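PDB 3FIQ: odorant-binding protein 1F, which probably binds many different odorants in the nasal lining, as a small secreted transport protein of the lipocalin family. Local coordinates for residues A[47-55]-A[67-78]. Residues are numbered along the deposited sequence; the frame is centred on the assembly and turned at random. Where two conformers were deposited one is given.
With EDO (1,2-ethanediol), chain E.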
ATOM      1  N   GLU A  47       2.619  17.462 -10.589  1.00 23.01           N
ATOM      2  CA  GLU A  47       3.830  16.906 -10.027  1.00 27.10           C
ATOM      3  C   GLU A  47       3.534  15.794  -9.014  1.00 17.65           C
ATOM      4  O   GLU A  47       4.449  15.295  -8.392  1.00 19.03           O
ATOM      5  CB  GLU A  47       4.662  17.995  -9.320  1.00 39.89           C
ATOM      6  CG  GLU A  47       4.963  19.274 -10.142  1.00 50.74           C
ATOM      7  CD  GLU A  47       5.582  18.944 -11.474  1.00 58.97           C
ATOM      8  OE1 GLU A  47       6.562  18.156 -11.494  1.00 59.48           O
ATOM      9  OE2 GLU A  47       5.069  19.450 -12.501  1.00 64.89           O
ATOM     10  N   CYS A  48       2.271  15.410  -8.867  0.70 16.35           N
ATOM     11  CA  CYS A  48       1.846  14.450  -7.830  0.70 11.89           C
ATOM     12  C   CYS A  48       2.315  14.865  -6.434  0.70 10.57           C
ATOM     13  O   CYS A  48       2.722  14.009  -5.609  0.70  9.42           O
ATOM     14  CB  CYS A  48       2.396  13.064  -8.147  0.70 10.47           C
ATOM     15  SG  CYS A  48       1.287  11.729  -7.672  0.70 13.89           S
ATOM     16  N   GLN A  49       2.202  16.150  -6.147  1.00 10.81           N
ATOM     17  CA  GLN A  49       2.599  16.693  -4.832  1.00 10.52           C
ATOM     18  C   GLN A  49       1.601  16.192  -3.757  1.00 11.55           C
ATOM     19  O   GLN A  49       1.973  15.909  -2.621  1.00 12.70           O
ATOM     20  CB  GLN A  49       2.669  18.223  -4.833  1.00 15.84           C
ATOM     21  CG  GLN A  49       2.754  18.892  -3.435  1.00 24.90           C
ATOM     22  CD  GLN A  49       4.009  18.524  -2.682  1.00 22.90           C
ATOM     23  OE1 GLN A  49       5.113  18.534  -3.293  1.00 25.82           O
ATOM     24  NE2 GLN A  49       3.874  18.164  -1.341  1.00 22.02           N
ATOM     25  N   GLU A  50       0.352  16.080  -4.142  1.00  9.53           N
ATOM     26  CA  GLU A  50      -0.724  15.794  -3.221  1.00  7.53           C
ATOM     27  C   GLU A  50      -1.413  14.553  -3.723  1.00  7.78           C
ATOM     28  O   GLU A  50      -2.154  14.636  -4.704  1.00 12.20           O
ATOM     29  CB  GLU A  50      -1.665  17.020  -3.107  1.00 16.26           C
ATOM     30  CG  GLU A  50      -2.574  17.050  -1.939  1.00 22.32           C
ATOM     31  CD  GLU A  50      -3.152  18.483  -1.619  1.00 19.83           C
ATOM     32  OE1 GLU A  50      -2.485  19.429  -1.040  1.00 19.27           O
ATOM     33  OE2 GLU A  50      -4.292  18.633  -1.983  1.00 15.85           O
ATOM     34  N   LEU A  51      -1.208  13.418  -3.064  1.00  5.98           N
ATOM     35  CA  LEU A  51      -1.714  12.109  -3.542  1.00  5.83           C
ATOM     36  C   LEU A  51      -2.822  11.635  -2.657  1.00  5.70           C
ATOM     37  O   LEU A  51      -2.612  11.210  -1.509  1.00  6.56           O
ATOM     38  CB  LEU A  51      -0.552  11.081  -3.537  1.00  6.02           C
ATOM     39  CG  LEU A  51      -0.885   9.629  -3.878  1.00  6.61           C
ATOM     40  CD1 LEU A  51      -1.499   9.475  -5.228  1.00  9.49           C
ATOM     41  CD2 LEU A  51       0.423   8.831  -3.869  1.00 11.16           C
ATOM     42  N   LYS A  52      -4.038  11.637  -3.219  1.00  5.77           N
ATOM     43  CA  LYS A  52      -5.198  11.162  -2.489  1.00  5.71           C
ATOM     44  C   LYS A  52      -5.407   9.696  -2.738  1.00  6.78           C
ATOM     45  O   LYS A  52      -5.566   9.281  -3.899  1.00  7.39           O
ATOM     46  CB  LYS A  52      -6.425  11.924  -2.987  1.00  6.95           C
ATOM     47  CG  LYS A  52      -6.619  13.329  -2.402  1.00 15.15           C
ATOM     48  CD  LYS A  52      -5.811  14.359  -3.051  1.00 19.32           C
ATOM     49  CE  LYS A  52      -6.149  14.567  -4.552  1.00 15.97           C
ATOM     50  NZ  LYS A  52      -5.096  15.494  -5.048  1.00 16.09           N
ATOM     51  N   ILE A  53      -5.429   8.896  -1.681  1.00  5.48           N
ATOM     52  CA  ILE A  53      -5.664   7.473  -1.818  1.00  5.43           C
ATOM     53  C   ILE A  53      -6.942   7.139  -1.072  1.00  5.49           C
ATOM     54  O   ILE A  53      -7.061   7.406   0.093  1.00  6.00           O
ATOM     55  CB  ILE A  53      -4.476   6.680  -1.259  1.00  5.31           C
ATOM     56  CG1 ILE A  53      -3.170   7.038  -1.989  1.00  6.72           C
ATOM     57  CG2 ILE A  53      -4.792   5.194  -1.347  1.00  7.28           C
ATOM     58  CD1 ILE A  53      -1.959   6.331  -1.373  1.00  7.20           C
ATOM     59  N   ILE A  54      -7.891   6.507  -1.770  1.00  5.59           N
ATOM     60  CA  ILE A  54      -9.138   6.038  -1.148  1.00  5.71           C
ATOM     61  C   ILE A  54      -8.965   4.529  -1.013  1.00  5.93           C
ATOM     62  O   ILE A  54      -8.539   3.837  -1.971  1.00  5.69           O
ATOM     63  CB  ILE A  54     -10.359   6.355  -2.011  1.00  5.90           C
ATOM     64  CG1 ILE A  54     -10.518   7.875  -2.082  1.00  7.43           C
ATOM     65  CG2 ILE A  54     -11.619   5.695  -1.419  1.00  7.35           C
ATOM     66  CD1 ILE A  54     -11.572   8.342  -3.107  1.00 10.20           C
ATOM     67  N   PHE A  55      -9.261   4.007   0.169  1.00  5.76           N
ATOM     68  CA  PHE A  55      -9.156   2.576   0.446  1.00  5.82           C
ATOM     69  C   PHE A  55     -10.209   2.159   1.444  1.00  6.04           C
ATOM     70  O   PHE A  55     -10.807   2.999   2.106  1.00  6.91           O
ATOM     71  CB  PHE A  55      -7.761   2.223   0.987  1.00  6.79           C
ATOM     72  CG  PHE A  55      -7.382   2.840   2.286  1.00  6.70           C
ATOM     73  CD1 PHE A  55      -6.703   4.049   2.299  1.00  8.65           C
ATOM     74  CD2 PHE A  55      -7.579   2.183   3.503  1.00  5.79           C
ATOM     75  CE1 PHE A  55      -6.295   4.622   3.542  1.00  9.24           C
ATOM     76  CE2 PHE A  55      -7.108   2.718   4.686  1.00  5.79           C
ATOM     77  CZ  PHE A  55      -6.500   3.952   4.720  1.00  5.65           C
ATOM     78  N   THR A  67      -9.923   7.893   3.387  1.00  5.91           N
ATOM     79  CA  THR A  67      -9.121   8.624   2.438  1.00  5.78           C
ATOM     80  C   THR A  67      -7.934   9.149   3.206  1.00  6.57           C
ATOM     81  O   THR A  67      -8.071   9.655   4.305  1.00  7.75           O
ATOM     82  CB  THR A  67      -9.837   9.854   1.836  1.00  8.01           C
ATOM     83  OG1 THR A  67     -11.068   9.453   1.283  1.00 11.26           O
ATOM     84  CG2 THR A  67      -8.973  10.475   0.794  1.00  8.11           C
ATOM     85  N   VAL A  68      -6.745   9.043   2.610  1.00  6.01           N
ATOM     86  CA  VAL A  68      -5.533   9.703   3.138  1.00  5.50           C
ATOM     87  C   VAL A  68      -5.021  10.593   2.036  1.00  6.80           C
ATOM     88  O   VAL A  68      -5.200  10.315   0.849  1.00  7.53           O
ATOM     89  CB  VAL A  68      -4.414   8.780   3.617  1.00  5.90           C
ATOM     90  CG1 VAL A  68      -4.835   8.051   4.805  1.00 12.21           C
ATOM     91  CG2 VAL A  68      -3.988   7.790   2.545  1.00  8.06           C
ATOM     92  N   VAL A  69      -4.388  11.698   2.409  1.00  5.61           N
ATOM     93  CA  VAL A  69      -3.684  12.552   1.478  1.00  5.64           C
ATOM     94  C   VAL A  69      -2.222  12.505   1.812  1.00  5.77           C
ATOM     95  O   VAL A  69      -1.801  12.964   2.836  1.00  7.64           O
ATOM     96  CB  VAL A  69      -4.188  13.997   1.528  1.00 11.19           C
ATOM     97  CG1 VAL A  69      -3.529  14.879   0.475  1.00  9.35           C
ATOM     98  CG2 VAL A  69      -5.699  14.051   1.338  1.00 11.10           C
ATOM     99  N   GLY A  70      -1.422  11.919   0.911  1.00  5.96           N
ATOM    100  CA  GLY A  70       0.027  11.974   1.054  1.00  6.53           C
ATOM    101  C   GLY A  70       0.575  13.252   0.468  1.00  7.44           C
ATOM    102  O   GLY A  70       0.202  13.721  -0.578  1.00  7.10           O
ATOM    103  N   GLN A  71       1.479  13.853   1.222  1.00  5.86           N
ATOM    104  CA  GLN A  71       2.285  15.023   0.777  1.00  6.15           C
ATOM    105  C   GLN A  71       3.650  14.602   0.407  1.00  6.15           C
ATOM    106  O   GLN A  71       4.370  14.043   1.209  1.00  6.08           O
ATOM    107  CB  GLN A  71       2.309  16.058   1.844  1.00  7.44           C
ATOM    108  CG  GLN A  71       0.913  16.711   2.022  1.00 11.72           C
ATOM    109  CD  GLN A  71       0.493  17.578   0.831  1.00 12.75           C
ATOM    110  OE1 GLN A  71       1.320  18.082   0.027  1.00 17.48           O
ATOM    111  NE2 GLN A  71      -0.807  17.792   0.716  1.00 17.30           N
ATOM    112  N   LYS A  72       4.007  14.878  -0.856  1.00  6.32           N
ATOM    113  CA  LYS A  72       5.338  14.545  -1.370  1.00  6.43           C
ATOM    114  C   LYS A  72       6.421  15.482  -0.797  1.00  6.70           C
ATOM    115  O   LYS A  72       6.195  16.658  -0.636  1.00  7.68           O
ATOM    116  CB  LYS A  72       5.366  14.633  -2.915  1.00  9.96           C
ATOM    117  CG  LYS A  72       6.612  13.958  -3.465  1.00 10.04           C
ATOM    118  CD  LYS A  72       6.563  13.773  -4.960  1.00 18.95           C
ATOM    119  CE  LYS A  72       7.792  12.932  -5.424  1.00 27.26           C
ATOM    120  NZ  LYS A  72       7.921  12.928  -6.938  1.00 29.53           N
ATOM    121  N   HIS A  73       7.603  14.933  -0.532  1.00  6.73           N
ATOM    122  CA  HIS A  73       8.759  15.707  -0.117  1.00  7.03           C
ATOM    123  C   HIS A  73       9.966  15.494  -1.018  1.00  7.27           C
ATOM    124  O   HIS A  73       9.954  14.607  -1.935  1.00  8.84           O
ATOM    125  CB  HIS A  73       9.073  15.357   1.319  1.00  6.91           C
ATOM    126  CG  HIS A  73       7.902  15.492   2.218  1.00  6.72           C
ATOM    127  ND1 HIS A  73       7.307  16.707   2.462  1.00  9.59           N
ATOM    128  CD2 HIS A  73       7.196  14.571   2.928  1.00  9.35           C
ATOM    129  CE1 HIS A  73       6.274  16.513   3.285  1.00 11.38           C
ATOM    130  NE2 HIS A  73       6.223  15.244   3.618  1.00  7.04           N
ATOM    131  N   GLU A  74      11.017  16.274  -0.812  1.00  7.62           N
ATOM    132  CA  GLU A  74      12.127  16.219  -1.742  1.00  7.93           C
ATOM    133  C   GLU A  74      12.766  14.817  -1.801  1.00  8.94           C
ATOM    134  O   GLU A  74      13.325  14.443  -2.876  1.00 11.11           O
ATOM    135  CB  GLU A  74      13.205  17.231  -1.425  1.00  9.51           C
ATOM    136  CG  GLU A  74      14.152  17.484  -2.604  1.00 12.37           C
ATOM    137  CD  GLU A  74      15.184  18.551  -2.373  1.00 14.75           C
ATOM    138  OE1 GLU A  74      15.475  18.890  -1.228  1.00 10.70           O
ATOM    139  OE2 GLU A  74      15.741  19.045  -3.395  1.00 14.97           O
ATOM    140  N   ASP A  75      12.794  14.070  -0.721  1.00  7.52           N
ATOM    141  CA  ASP A  75      13.406  12.763  -0.684  1.00  7.41           C
ATOM    142  C   ASP A  75      12.602  11.675  -1.346  1.00 10.89           C
ATOM    143  O   ASP A  75      12.977  10.474  -1.365  1.00 11.63           O
ATOM    144  CB  ASP A  75      13.764  12.353   0.736  1.00  8.90           C
ATOM    145  CG  ASP A  75      12.578  12.238   1.670  1.00 11.96           C
ATOM    146  OD1 ASP A  75      11.434  12.416   1.291  1.00 10.65           O
ATOM    147  OD2 ASP A  75      12.868  12.044   2.835  1.00 13.38           O
ATOM    148  N   GLY A  76      11.466  12.088  -1.884  1.00  9.46           N
ATOM    149  CA  GLY A  76      10.639  11.139  -2.604  1.00  9.66           C
ATOM    150  C   GLY A  76       9.583  10.491  -1.772  1.00 11.89           C
ATOM    151  O   GLY A  76       8.734   9.836  -2.357  1.00 13.10           O
ATOM    152  N   ARG A  77       9.651  10.615  -0.445  1.00  7.86           N
ATOM    153  CA  ARG A  77       8.668  10.055   0.416  1.00 10.05           C
ATOM    154  C   ARG A  77       7.397  10.934   0.408  1.00 10.32           C
ATOM    155  O   ARG A  77       7.430  12.139   0.242  1.00 10.40           O
ATOM    156  CB  ARG A  77       9.164   9.898   1.828  1.00  9.51           C
ATOM    157  CG  ARG A  77       9.957   8.692   2.128  1.00 11.94           C
ATOM    158  CD  ARG A  77      11.105   8.529   1.178  1.00 13.66           C
ATOM    159  NE  ARG A  77      11.844   7.382   1.693  1.00 16.13           N
ATOM    160  CZ  ARG A  77      12.912   6.855   1.113  1.00 19.98           C
ATOM    161  NH1 ARG A  77      13.386   7.388   0.021  1.00 21.62           N
ATOM    162  NH2 ARG A  77      13.515   5.816   1.688  1.00 22.94           N
ATOM    163  N   TYR A  78       6.263  10.270   0.535  1.00  5.79           N
ATOM    164  CA  TYR A  78       5.023  10.941   0.933  1.00  5.72           C
ATOM    165  C   TYR A  78       4.795  10.703   2.433  1.00  6.66           C
ATOM    166  O   TYR A  78       5.048   9.606   2.948  1.00  6.49           O
ATOM    167  CB  TYR A  78       3.868  10.249   0.181  1.00  6.20           C
ATOM    168  CG  TYR A  78       3.871  10.557  -1.261  1.00  5.75           C
ATOM    169  CD1 TYR A  78       4.574   9.802  -2.173  1.00  6.82           C
ATOM    170  CD2 TYR A  78       3.100  11.620  -1.744  1.00  5.80           C
ATOM    171  CE1 TYR A  78       4.589  10.163  -3.520  1.00  8.45           C
ATOM    172  CE2 TYR A  78       3.074  11.950  -3.097  1.00  8.33           C
ATOM    173  CZ  TYR A  78       3.854  11.244  -3.964  1.00  9.89           C
ATOM    174  OH  TYR A  78       3.852  11.549  -5.317  1.00 12.41           O
TER
HETATM  175  C1  EDO E 160     -13.462  10.360   4.272  1.00 19.16           C
HETATM  176  O1  EDO E 160     -12.083  10.664   4.227  1.00 21.59           O
HETATM  177  C2  EDO E 160     -13.499   8.841   4.054  1.00 20.28           C
HETATM  178  O2  EDO E 160     -13.227   8.410   2.661  1.00 24.25           O
HETATM  179  O   HOH W   1       6.473  12.917  -9.124  1.00 37.75           O
HETATM  180  O   HOH W   2       7.131  15.400  -7.490  1.00 47.84           O
HETATM  181  O   HOH W   3       0.760  20.646  -0.589  1.00 28.78           O
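L51, on the beta hairpin 50-59/62-72 of the lipocalin barrel, meets Y78, which begins the next strand. The antiparallel hairpin strands pair here through residues 50-55 and 67-72. Backbone bonds join L51 with G70 and I53 with V68 in both directions. L51, I53 and V68 share one face of the sheet, where L51 and I53 also touch F88 of strand 85-93. The L51 methyl CD2 sits over the centre of the Y78 ring, 4.2 Å from its centroid, in a CH-pi contact. K72 CG lies over the opposite face of that ring, toward the rim. At the ring edge, Y78 OH donates to C48 O at 2.7 Å, in the carbonyl plane. C48 is itself tied to C44 by a disulfide. Further along, V68 CG1 approaches the F55 ring at its edge, 3.9 Å from CE1.

On the other face E50 and Q71 pair, and Q49, from the loop before the strand, joins them. Q49 turns back at chi2 (63°), which brings its amide to Q71. The two amide planes are nearly coplanar, 20° apart, and Q49 NE2 donates to Q71 OE1 at 2.9 Å. The same nitrogen also donates to K72 O, on a lone pair. Q71 NE2 donates to E50 OE1 on its anti side, also at 2.9 Å, tilted from the carboxylate plane. A leucine here has neither amide atom, so the Q49 amide would probably lose one of its two anchors and the E50 carboxylate would be likely to turn more freely. Beside them, V69 CG1 packs on E50 CG, and V69 CG2 on K52 CG. K72 runs out extended to a salt bridge with D6, and two waters link its NZ to E47 O. A third water donates to Q71 OE1 at 2.7 Å and only weakly to E50 OE1.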